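Local coordinates for protein glutathione S-transferase domain (Burkholderia graminis, PDB 4MF5) that binds glutathione and probably acts as a glutathione transferase of the Ure2p-like group, at residues A[152-161]-A[215-225]; A[35-46]-A[65-73]. All blocks are in the same frame, centred on the assembly; numbering follows the deposited sequence.

The two contacts lie in different domains of a glutathione transferase fold. Interaction 2 (35-46 with 65-73) pairs the first two strands of the thioredoxin-like N-terminal domain. Interaction 1 (152-161 with 215-225) joins the end of a long helix to a helix-turn segment in the all-helical C-terminal domain. Their centres are 31 Å apart and their nearest atoms about 13 Å apart, so they do not touch. Both lie near the glutathione site without touching the ligand. The side chain of Tyr219 in interaction 1 is about 8 Å from the bound glutathione, and that of Val72 in interaction 2 about 7 Å. Val72 also lies about 4 Å from the side chains of Gln79 and Ile93, two glutathione-binding residues.

Interaction 1: residues A[152-161]-A[215-225]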
loop_
_atom_site.group_PDB
_atom_site.type_symbol
_atom_site.label_atom_id
_atom_site.label_comp_id
_atom_site.label_asym_id
_atom_site.label_seq_id
_atom_site.Cartn_x
_atom_site.Cartn_y
_atom_site.Cartn_z
ATOM N N PHE A 152 -7.617 -10.436 -0.953
ATOM C CA PHE A 152 -7.639 -11.732 -0.303
ATOM C C PHE A 152 -8.398 -11.613 1.018
ATOM O O PHE A 152 -9.147 -12.515 1.399
ATOM C CB PHE A 152 -6.233 -12.279 -0.026
ATOM C CG PHE A 152 -5.438 -12.756 -1.238
ATOM C CD1 PHE A 152 -5.827 -12.557 -2.558
ATOM C CD2 PHE A 152 -4.244 -13.408 -1.007
ATOM C CE1 PHE A 152 -5.024 -12.991 -3.607
ATOM C CE2 PHE A 152 -3.434 -13.834 -2.050
ATOM C CZ PHE A 152 -3.814 -13.624 -3.343
ATOM N N GLY A 153 -8.208 -10.520 1.740
ATOM C CA GLY A 153 -8.906 -10.311 2.988
ATOM C C GLY A 153 -10.415 -10.261 2.825
ATOM O O GLY A 153 -11.147 -10.795 3.653
ATOM N N GLN A 154 -10.908 -9.609 1.781
ATOM C CA GLN A 154 -12.347 -9.550 1.563
ATOM C C GLN A 154 -12.878 -10.929 1.201
ATOM O O GLN A 154 -13.969 -11.326 1.636
ATOM C CB GLN A 154 -12.778 -8.530 0.504
ATOM C CG GLN A 154 -12.340 -7.095 0.741
ATOM C CD GLN A 154 -12.374 -6.727 2.179
ATOM O OE1 GLN A 154 -13.458 -6.606 2.788
ATOM N NE2 GLN A 154 -11.201 -6.530 2.767
ATOM N N LEU A 155 -12.131 -11.702 0.409
ATOM C CA LEU A 155 -12.540 -13.076 0.130
ATOM C C LEU A 155 -12.606 -13.874 1.419
ATOM O O LEU A 155 -13.557 -14.643 1.656
ATOM C CB LEU A 155 -11.621 -13.722 -0.892
ATOM C CG LEU A 155 -11.958 -15.188 -1.227
ATOM C CD1 LEU A 155 -13.450 -15.367 -1.541
ATOM C CD2 LEU A 155 -11.100 -15.679 -2.376
ATOM N N GLY A 156 -11.601 -13.738 2.280
ATOM C CA GLY A 156 -11.636 -14.428 3.538
ATOM C C GLY A 156 -12.881 -14.102 4.343
ATOM O O GLY A 156 -13.514 -14.986 4.951
ATOM N N PHE A 157 -13.240 -12.826 4.378
ATOM C CA PHE A 157 -14.455 -12.446 5.082
ATOM C C PHE A 157 -15.678 -13.141 4.478
ATOM O O PHE A 157 -16.411 -13.821 5.179
ATOM C CB PHE A 157 -14.677 -10.931 5.104
ATOM C CG PHE A 157 -15.967 -10.582 5.772
ATOM C CD1 PHE A 157 -16.107 -10.751 7.129
ATOM C CD2 PHE A 157 -17.088 -10.211 5.031
ATOM C CE1 PHE A 157 -17.309 -10.507 7.761
ATOM C CE2 PHE A 157 -18.304 -9.955 5.660
ATOM C CZ PHE A 157 -18.407 -10.111 7.021
ATOM N N PHE A 158 -15.901 -12.967 3.183
ATOM C CA PHE A 158 -17.138 -13.466 2.603
ATOM C C PHE A 158 -17.194 -14.980 2.526
ATOM O O PHE A 158 -18.283 -15.543 2.557
ATOM C CB PHE A 158 -17.432 -12.817 1.260
ATOM C CG PHE A 158 -17.853 -11.382 1.398
ATOM C CD1 PHE A 158 -19.100 -11.061 1.926
ATOM C CD2 PHE A 158 -16.985 -10.343 1.075
ATOM C CE1 PHE A 158 -19.476 -9.747 2.098
ATOM C CE2 PHE A 158 -17.370 -9.027 1.260
ATOM C CZ PHE A 158 -18.614 -8.722 1.759
ATOM N N HIS A 159 -16.060 -15.662 2.433
ATOM C CA HIS A 159 -16.053 -17.110 2.392
ATOM C C HIS A 159 -16.106 -17.728 3.779
ATOM O O HIS A 159 -16.933 -18.611 4.025
ATOM C CB HIS A 159 -14.839 -17.628 1.638
ATOM C CG HIS A 159 -14.766 -19.113 1.573
ATOM N ND1 HIS A 159 -15.819 -19.887 1.146
ATOM C CD2 HIS A 159 -13.760 -19.966 1.887
ATOM C CE1 HIS A 159 -15.452 -21.154 1.180
ATOM N NE2 HIS A 159 -14.209 -21.226 1.619
ATOM N N LYS A 160 -15.215 -17.312 4.668
ATOM C CA LYS A 160 -15.042 -17.948 5.959
ATOM C C LYS A 160 -15.861 -17.339 7.091
ATOM O O LYS A 160 -16.460 -18.069 7.877
ATOM C CB LYS A 160 -13.572 -17.911 6.366
ATOM C CG LYS A 160 -13.347 -18.514 7.741
ATOM C CD LYS A 160 -12.079 -19.315 7.819
ATOM C CE LYS A 160 -11.973 -20.088 9.141
ATOM N NZ LYS A 160 -10.937 -21.168 9.055
ATOM N N PHE A 161 -15.871 -16.019 7.197
ATOM C CA PHE A 161 -16.427 -15.351 8.379
ATOM C C PHE A 161 -17.870 -14.894 8.254
ATOM O O PHE A 161 -18.596 -14.898 9.248
ATOM C CB PHE A 161 -15.552 -14.166 8.776
ATOM C CG PHE A 161 -14.212 -14.566 9.294
ATOM C CD1 PHE A 161 -14.053 -14.950 10.622
ATOM C CD2 PHE A 161 -13.112 -14.599 8.454
ATOM C CE1 PHE A 161 -12.817 -15.336 11.100
ATOM C CE2 PHE A 161 -11.870 -14.984 8.929
ATOM C CZ PHE A 161 -11.724 -15.352 10.253
ATOM N N LEU A 215 -4.637 -17.347 2.431
ATOM C CA LEU A 215 -5.729 -17.535 1.502
ATOM C C LEU A 215 -6.091 -19.015 1.390
ATOM O O LEU A 215 -7.269 -19.387 1.391
ATOM C CB LEU A 215 -5.344 -16.969 0.148
ATOM C CG LEU A 215 -6.408 -17.108 -0.936
ATOM C CD1 LEU A 215 -7.583 -16.211 -0.639
ATOM C CD2 LEU A 215 -5.819 -16.762 -2.289
ATOM N N ILE A 216 -5.069 -19.865 1.258
ATOM C CA ILE A 216 -5.265 -21.303 1.033
ATOM C C ILE A 216 -5.194 -22.121 2.324
ATOM O O ILE A 216 -5.439 -23.336 2.309
ATOM C CB ILE A 216 -4.294 -21.824 -0.028
ATOM C CG1 ILE A 216 -2.868 -21.917 0.488
ATOM C CG2 ILE A 216 -4.420 -20.970 -1.286
ATOM C CD1 ILE A 216 -1.879 -22.359 -0.561
ATOM N N GLY A 217 -4.877 -21.491 3.433
ATOM C CA GLY A 217 -4.787 -22.130 4.732
ATOM C C GLY A 217 -5.977 -21.722 5.562
ATOM O O GLY A 217 -7.093 -22.256 5.382
ATOM N N PHE A 218 -5.772 -20.761 6.448
ATOM C CA PHE A 218 -6.781 -20.284 7.385
ATOM C C PHE A 218 -8.099 -19.937 6.710
ATOM O O PHE A 218 -9.170 -20.276 7.215
ATOM C CB PHE A 218 -6.218 -19.067 8.135
ATOM C CG PHE A 218 -7.130 -18.464 9.173
ATOM C CD1 PHE A 218 -7.508 -19.180 10.290
ATOM C CD2 PHE A 218 -7.556 -17.145 9.049
ATOM C CE1 PHE A 218 -8.332 -18.606 11.258
ATOM C CE2 PHE A 218 -8.369 -16.569 10.004
ATOM C CZ PHE A 218 -8.756 -17.303 11.110
ATOM N N TYR A 219 -8.041 -19.250 5.571
ATOM C CA TYR A 219 -9.274 -18.819 4.926
ATOM C C TYR A 219 -9.990 -19.919 4.167
ATOM O O TYR A 219 -11.147 -19.733 3.767
ATOM C CB TYR A 219 -9.014 -17.683 3.956
ATOM C CG TYR A 219 -8.747 -16.329 4.488
ATOM C CD1 TYR A 219 -8.999 -15.967 5.787
ATOM C CD2 TYR A 219 -8.325 -15.341 3.596
ATOM C CE1 TYR A 219 -8.780 -14.647 6.223
ATOM C CE2 TYR A 219 -8.111 -14.046 4.004
ATOM C CZ TYR A 219 -8.333 -13.707 5.323
ATOM O OH TYR A 219 -8.107 -12.394 5.684
ATOM N N GLU A 220 -9.319 -21.039 3.926
ATOM C CA GLU A 220 -9.955 -22.185 3.263
ATOM C C GLU A 220 -10.496 -21.829 1.876
ATOM O O GLU A 220 -11.486 -22.410 1.445
ATOM C CB GLU A 220 -11.034 -22.832 4.134
ATOM C CG GLU A 220 -10.491 -23.292 5.472
ATOM C CD GLU A 220 -11.524 -23.996 6.321
ATOM O OE1 GLU A 220 -12.229 -24.875 5.798
ATOM O OE2 GLU A 220 -11.626 -23.670 7.514
ATOM N N ALA A 221 -9.796 -20.940 1.165
ATOM C CA ALA A 221 -10.238 -20.460 -0.141
ATOM C C ALA A 221 -9.488 -21.092 -1.303
ATOM O O ALA A 221 -9.651 -20.669 -2.444
ATOM C CB ALA A 221 -10.180 -18.938 -0.214
ATOM N N GLY A 222 -8.673 -22.103 -1.031
ATOM C CA GLY A 222 -7.869 -22.721 -2.063
ATOM C C GLY A 222 -8.618 -23.430 -3.162
ATOM O O GLY A 222 -8.141 -23.524 -4.286
ATOM N N GLU A 223 -9.801 -23.969 -2.840
ATOM C CA GLU A 223 -10.665 -24.576 -3.830
ATOM C C GLU A 223 -11.337 -23.496 -4.668
ATOM O O GLU A 223 -11.413 -23.607 -5.893
ATOM C CB GLU A 223 -11.686 -25.488 -3.156
ATOM C CG GLU A 223 -12.558 -26.248 -4.147
ATOM C CD GLU A 223 -13.625 -27.109 -3.502
ATOM O OE1 GLU A 223 -14.099 -28.036 -4.178
ATOM O OE2 GLU A 223 -14.016 -26.863 -2.342
ATOM N N LEU A 224 -11.813 -22.438 -4.030
ATOM C CA LEU A 224 -12.447 -21.347 -4.780
ATOM C C LEU A 224 -11.499 -20.752 -5.818
ATOM O O LEU A 224 -11.899 -20.468 -6.937
ATOM C CB LEU A 224 -12.882 -20.228 -3.852
ATOM C CG LEU A 224 -14.295 -19.867 -3.392
ATOM C CD1 LEU A 224 -15.371 -20.838 -3.801
ATOM C CD2 LEU A 224 -14.367 -19.482 -1.905
ATOM N N VAL A 225 -10.225 -20.540 -5.449
ATOM C CA VAL A 225 -9.287 -19.906 -6.382
ATOM C C VAL A 225 -8.547 -20.913 -7.240
ATOM O O VAL A 225 -7.867 -20.500 -8.158
ATOM C CB VAL A 225 -8.298 -18.953 -5.667
ATOM C CG1 VAL A 225 -9.018 -17.871 -4.902
ATOM C CG2 VAL A 225 -7.320 -19.718 -4.765
HETATM O O HOH W 1 -10.769 -10.693 6.484
#
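This is a helix-to-turn contact in the all-helical C-terminal domain. The last turns of helix 131-161 meet the type I turn Gly217-Glu220 that follows helix 203-216. The ring of Tyr219 lies flat on the helix at Gly156. Gly156 CA sits over the ring centre in a CH-pi contact, 3.4 Å from the centroid, and the missing side chain makes room for it. A water bridges Tyr219 OH and Gly153 O.

Leu215 CD2 sits over the centre of the Phe152 ring. Leu155 CD2 meets Leu215 CD1, Ala221 CB and Val225 CG1. Val176 of helix 170-190 also packs on Leu155.

Lys160 closes the outer end. Its CG is anti to the backbone N (chi1 178°), toward the turn, and the chain bends at chi2 (142°). Lys160 NZ bonds Phe218 O at 2.7 Å, in the carbonyl plane, and forms a salt bridge with Glu220 OE2 at 3.0 Å on the anti side. It also makes an off-centre cation-pi contact with the Phe218 ring. His159 NE2 gives Glu220 O a weak bond. Leu224 CD2 lies over one face of the His159 ring, toward its rim. The ammonium thus ties the turn's carbonyl and carboxylate to the helix.

Interaction 2: residues A[35-46]-A[65-73]; sequences WPAAHPERLQLY and LPYEPHLVR
Glu68 OE1 is gripped by two donors from opposite faces of the carboxylate plane. His39 N reaches it at 2.8 Å and Gln44 NE2 at 3.0 Å. Glu68 OE2 takes Ala38 N at 2.8 Å on its syn lone pair. The Glu68 chain is extended, with CG anti to the backbone N (chi1 -177°), which carries the carboxylate to the loop before strand 43-47.

Gln44 lies alongside Glu68, with amide and carboxylate planes 84° apart. Its NE2 also bonds Arg42 O. Gln44 OE1 accepts from His70 NE2 at 2.7 Å, near the plane of the imidazole. This fixes the turn of the His70 ring. Trp35 CB lies over one face of that ring, and the Tyr46 ring is nearly parallel to it but slid aside. Trp35 NE1 makes a weak bond to Leu71 O, and Val72 CG2 sits over the six-membered ring of the indole, toward its rim.

In the backbone, parallel strands 43-47 and 67-71 are joined by Glu68 N to Leu43 O, Leu45 N to Glu68 O (3.0 Å) and His70 N to Leu45 O. On the other sheet face Leu45 CD2 meets Tyr67 CE2 at 3.9 Å, beside helix 51-63. With that helix between them in sequence, the two strands form the beta-alpha-beta unit that opens the thioredoxin-like domain. Three N-H donors probably stabilise the buried carboxylate, and two hold loop 37-39 against the sheet.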
loop_
_atom_site.group_PDB
_atom_site.type_symbol
_atom_site.label_atom_id
_atom_site.label_comp_id
_atom_site.label_asym_id
_atom_site.label_seq_id
_atom_site.Cartn_x
_atom_site.Cartn_y
_atom_site.Cartn_z
ATOM N N TRP A 35 2.107 -2.708 27.390
ATOM C CA TRP A 35 3.097 -3.722 27.058
ATOM C C TRP A 35 4.475 -3.180 27.434
ATOM O O TRP A 35 5.214 -2.673 26.588
ATOM C CB TRP A 35 3.046 -4.116 25.579
ATOM C CG TRP A 35 1.770 -4.789 25.172
ATOM C CD1 TRP A 35 1.466 -6.105 25.296
ATOM C CD2 TRP A 35 0.658 -4.182 24.525
ATOM N NE1 TRP A 35 0.221 -6.357 24.789
ATOM C CE2 TRP A 35 -0.291 -5.190 24.291
ATOM C CE3 TRP A 35 0.384 -2.889 24.092
ATOM C CZ2 TRP A 35 -1.512 -4.937 23.675
ATOM C CZ3 TRP A 35 -0.811 -2.640 23.485
ATOM C CH2 TRP A 35 -1.747 -3.661 23.276
ATOM N N PRO A 36 4.846 -3.271 28.724
ATOM C CA PRO A 36 6.148 -2.750 29.143
ATOM C C PRO A 36 7.303 -3.492 28.478
ATOM O O PRO A 36 7.210 -4.679 28.182
ATOM C CB PRO A 36 6.170 -3.002 30.658
ATOM C CG PRO A 36 4.799 -3.253 31.049
ATOM C CD PRO A 36 4.055 -3.760 29.861
ATOM N N ALA A 37 8.384 -2.775 28.239
ATOM C CA ALA A 37 9.572 -3.342 27.627
ATOM C C ALA A 37 10.458 -3.999 28.661
ATOM O O ALA A 37 11.046 -3.318 29.513
ATOM C CB ALA A 37 10.330 -2.261 26.908
ATOM N N ALA A 38 10.554 -5.319 28.612
ATOM C CA ALA A 38 11.549 -6.027 29.439
ATOM C C ALA A 38 12.941 -5.790 28.884
ATOM O O ALA A 38 13.933 -5.920 29.611
ATOM C CB ALA A 38 11.264 -7.506 29.473
ATOM N N HIS A 39 13.026 -5.494 27.586
ATOM C CA HIS A 39 14.282 -5.355 26.855
ATOM C C HIS A 39 14.220 -4.072 26.021
ATOM O O HIS A 39 14.108 -4.121 24.789
ATOM C CB HIS A 39 14.501 -6.549 25.925
ATOM C CG HIS A 39 14.349 -7.874 26.590
ATOM N ND1 HIS A 39 15.262 -8.371 27.492
ATOM C CD2 HIS A 39 13.395 -8.818 26.458
ATOM C CE1 HIS A 39 14.858 -9.559 27.907
ATOM N NE2 HIS A 39 13.729 -9.848 27.292
ATOM N N PRO A 40 14.286 -2.901 26.682
ATOM C CA PRO A 40 14.058 -1.642 25.980
ATOM C C PRO A 40 15.141 -1.269 24.985
ATOM O O PRO A 40 14.949 -0.314 24.228
ATOM C CB PRO A 40 13.952 -0.612 27.112
ATOM C CG PRO A 40 14.729 -1.240 28.233
ATOM C CD PRO A 40 14.444 -2.696 28.132
ATOM N N GLU A 41 16.266 -1.990 24.996
ATOM C CA GLU A 41 17.301 -1.853 24.000
ATOM C C GLU A 41 16.990 -2.532 22.666
ATOM O O GLU A 41 17.755 -2.382 21.711
ATOM C CB GLU A 41 18.613 -2.453 24.551
ATOM C CG GLU A 41 18.732 -3.987 24.534
ATOM C CD GLU A 41 17.968 -4.763 25.595
ATOM O OE1 GLU A 41 18.085 -6.016 25.508
ATOM O OE2 GLU A 41 17.299 -4.139 26.478
ATOM N N ARG A 42 15.891 -3.286 22.631
ATOM C CA ARG A 42 15.483 -4.007 21.424
ATOM C C ARG A 42 14.280 -3.337 20.786
ATOM O O ARG A 42 13.410 -2.807 21.481
ATOM C CB ARG A 42 15.085 -5.460 21.760
ATOM C CG ARG A 42 16.194 -6.229 22.452
ATOM C CD ARG A 42 15.879 -7.680 22.834
ATOM N NE ARG A 42 16.916 -8.159 23.768
ATOM C CZ ARG A 42 16.924 -9.323 24.424
ATOM N NH1 ARG A 42 15.946 -10.183 24.288
ATOM N NH2 ARG A 42 17.929 -9.627 25.239
ATOM N N LEU A 43 14.208 -3.405 19.465
ATOM C CA LEU A 43 13.007 -3.049 18.753
ATOM C C LEU A 43 11.809 -3.746 19.400
ATOM O O LEU A 43 11.832 -4.968 19.670
ATOM C CB LEU A 43 13.162 -3.451 17.296
ATOM C CG LEU A 43 11.989 -3.091 16.373
ATOM C CD1 LEU A 43 12.482 -2.767 14.966
ATOM C CD2 LEU A 43 10.945 -4.201 16.337
ATOM N N GLN A 44 10.746 -2.973 19.639
ATOM C CA GLN A 44 9.524 -3.469 20.251
ATOM C C GLN A 44 8.517 -3.730 19.135
ATOM O O GLN A 44 8.241 -2.850 18.323
ATOM C CB GLN A 44 8.976 -2.403 21.192
ATOM C CG GLN A 44 9.961 -1.989 22.294
ATOM C CD GLN A 44 10.160 -3.083 23.309
ATOM O OE1 GLN A 44 9.199 -3.542 23.937
ATOM N NE2 GLN A 44 11.400 -3.520 23.490
ATOM N N LEU A 45 7.959 -4.934 19.121
ATOM C CA LEU A 45 6.965 -5.345 18.128
ATOM C C LEU A 45 5.644 -5.596 18.833
ATOM O O LEU A 45 5.584 -6.413 19.746
ATOM C CB LEU A 45 7.419 -6.626 17.425
ATOM C CG LEU A 45 6.397 -7.254 16.487
ATOM C CD1 LEU A 45 6.096 -6.353 15.297
ATOM C CD2 LEU A 45 6.865 -8.624 16.023
ATOM N N TYR A 46 4.586 -4.920 18.379
ATOM C CA TYR A 46 3.238 -5.065 18.939
ATOM C C TYR A 46 2.406 -5.686 17.833
ATOM O O TYR A 46 2.100 -5.040 16.832
ATOM C CB TYR A 46 2.714 -3.713 19.401
ATOM C CG TYR A 46 3.699 -2.951 20.277
ATOM C CD1 TYR A 46 3.750 -3.126 21.656
ATOM C CD2 TYR A 46 4.582 -2.047 19.700
ATOM C CE1 TYR A 46 4.659 -2.419 22.426
ATOM C CE2 TYR A 46 5.492 -1.346 20.467
ATOM C CZ TYR A 46 5.530 -1.532 21.826
ATOM O OH TYR A 46 6.443 -0.801 22.549
ATOM N N LEU A 65 17.625 -9.124 13.419
ATOM C CA LEU A 65 17.604 -7.986 14.299
ATOM C C LEU A 65 16.921 -8.372 15.607
ATOM O O LEU A 65 15.815 -8.908 15.586
ATOM C CB LEU A 65 16.820 -6.845 13.655
ATOM C CG LEU A 65 16.894 -5.505 14.375
ATOM C CD1 LEU A 65 18.250 -4.864 14.200
ATOM C CD2 LEU A 65 15.817 -4.559 13.877
ATOM N N PRO A 66 17.515 -8.047 16.772
ATOM C CA PRO A 66 16.818 -8.385 18.017
ATOM C C PRO A 66 15.485 -7.668 18.130
ATOM O O PRO A 66 15.350 -6.509 17.722
ATOM C CB PRO A 66 17.796 -7.895 19.099
ATOM C CG PRO A 66 19.147 -7.939 18.422
ATOM C CD PRO A 66 18.866 -7.505 17.018
ATOM N N TYR A 67 14.518 -8.338 18.724
ATOM C CA TYR A 67 13.241 -7.689 18.963
ATOM C C TYR A 67 12.558 -8.291 20.160
ATOM O O TYR A 67 12.845 -9.429 20.561
ATOM C CB TYR A 67 12.346 -7.751 17.725
ATOM C CG TYR A 67 11.810 -9.114 17.345
ATOM C CD1 TYR A 67 12.621 -10.040 16.694
ATOM C CD2 TYR A 67 10.495 -9.468 17.606
ATOM C CE1 TYR A 67 12.131 -11.274 16.283
ATOM C CE2 TYR A 67 9.995 -10.701 17.218
ATOM C CZ TYR A 67 10.806 -11.594 16.559
ATOM O OH TYR A 67 10.265 -12.796 16.165
ATOM N N GLU A 68 11.634 -7.529 20.728
ATOM C CA GLU A 68 10.825 -7.953 21.851
ATOM C C GLU A 68 9.377 -7.986 21.406
ATOM O O GLU A 68 8.791 -6.934 21.170
ATOM C CB GLU A 68 10.987 -7.000 23.036
ATOM C CG GLU A 68 10.212 -7.454 24.260
ATOM C CD GLU A 68 10.399 -6.605 25.488
ATOM O OE1 GLU A 68 11.253 -5.705 25.470
ATOM O OE2 GLU A 68 9.665 -6.847 26.480
ATOM N N PRO A 69 8.790 -9.180 21.255
ATOM C CA PRO A 69 7.422 -9.281 20.777
ATOM C C PRO A 69 6.422 -9.094 21.913
ATOM O O PRO A 69 6.650 -9.516 23.041
ATOM C CB PRO A 69 7.349 -10.702 20.231
ATOM C CG PRO A 69 8.330 -11.461 21.053
ATOM C CD PRO A 69 9.448 -10.495 21.359
ATOM N N HIS A 70 5.299 -8.493 21.569
ATOM C CA HIS A 70 4.188 -8.257 22.481
ATOM C C HIS A 70 2.912 -8.651 21.772
ATOM O O HIS A 70 2.642 -8.158 20.678
ATOM C CB HIS A 70 4.120 -6.792 22.880
ATOM C CG HIS A 70 5.355 -6.310 23.564
ATOM N ND1 HIS A 70 5.660 -6.609 24.877
ATOM C CD2 HIS A 70 6.380 -5.560 23.104
ATOM C CE1 HIS A 70 6.821 -6.058 25.191
ATOM N NE2 HIS A 70 7.279 -5.418 24.130
ATOM N N LEU A 71 2.129 -9.522 22.403
ATOM C CA LEU A 71 0.929 -10.048 21.797
ATOM C C LEU A 71 -0.234 -9.080 22.013
ATOM O O LEU A 71 -0.657 -8.811 23.145
ATOM C CB LEU A 71 0.602 -11.403 22.420
ATOM C CG LEU A 71 -0.586 -12.138 21.798
ATOM C CD1 LEU A 71 -0.257 -12.639 20.414
ATOM C CD2 LEU A 71 -1.022 -13.282 22.710
ATOM N N VAL A 72 -0.749 -8.562 20.916
ATOM C CA VAL A 72 -1.887 -7.672 20.908
ATOM C C VAL A 72 -3.109 -8.535 20.632
ATOM O O VAL A 72 -3.344 -8.952 19.493
ATOM C CB VAL A 72 -1.718 -6.582 19.842
ATOM C CG1 VAL A 72 -2.933 -5.687 19.776
ATOM C CG2 VAL A 72 -0.461 -5.760 20.096
ATOM N N ARG A 73 -3.849 -8.846 21.697
ATOM C CA ARG A 73 -4.936 -9.801 21.629
ATOM C C ARG A 73 -6.208 -9.183 21.094
ATOM O O ARG A 73 -6.670 -8.169 21.615
ATOM C CB ARG A 73 -5.206 -10.383 23.007
ATOM C CG ARG A 73 -4.046 -11.183 23.580
ATOM C CD ARG A 73 -4.419 -11.826 24.893
ATOM N NE ARG A 73 -5.427 -12.865 24.714
ATOM C CZ ARG A 73 -6.036 -13.505 25.706
ATOM N NH1 ARG A 73 -5.766 -13.201 26.971
ATOM N NH2 ARG A 73 -6.930 -14.443 25.431
HETATM O O HOH W 2 13.429 -9.914 23.188
HETATM O O HOH W 3 16.711 -4.183 18.027
#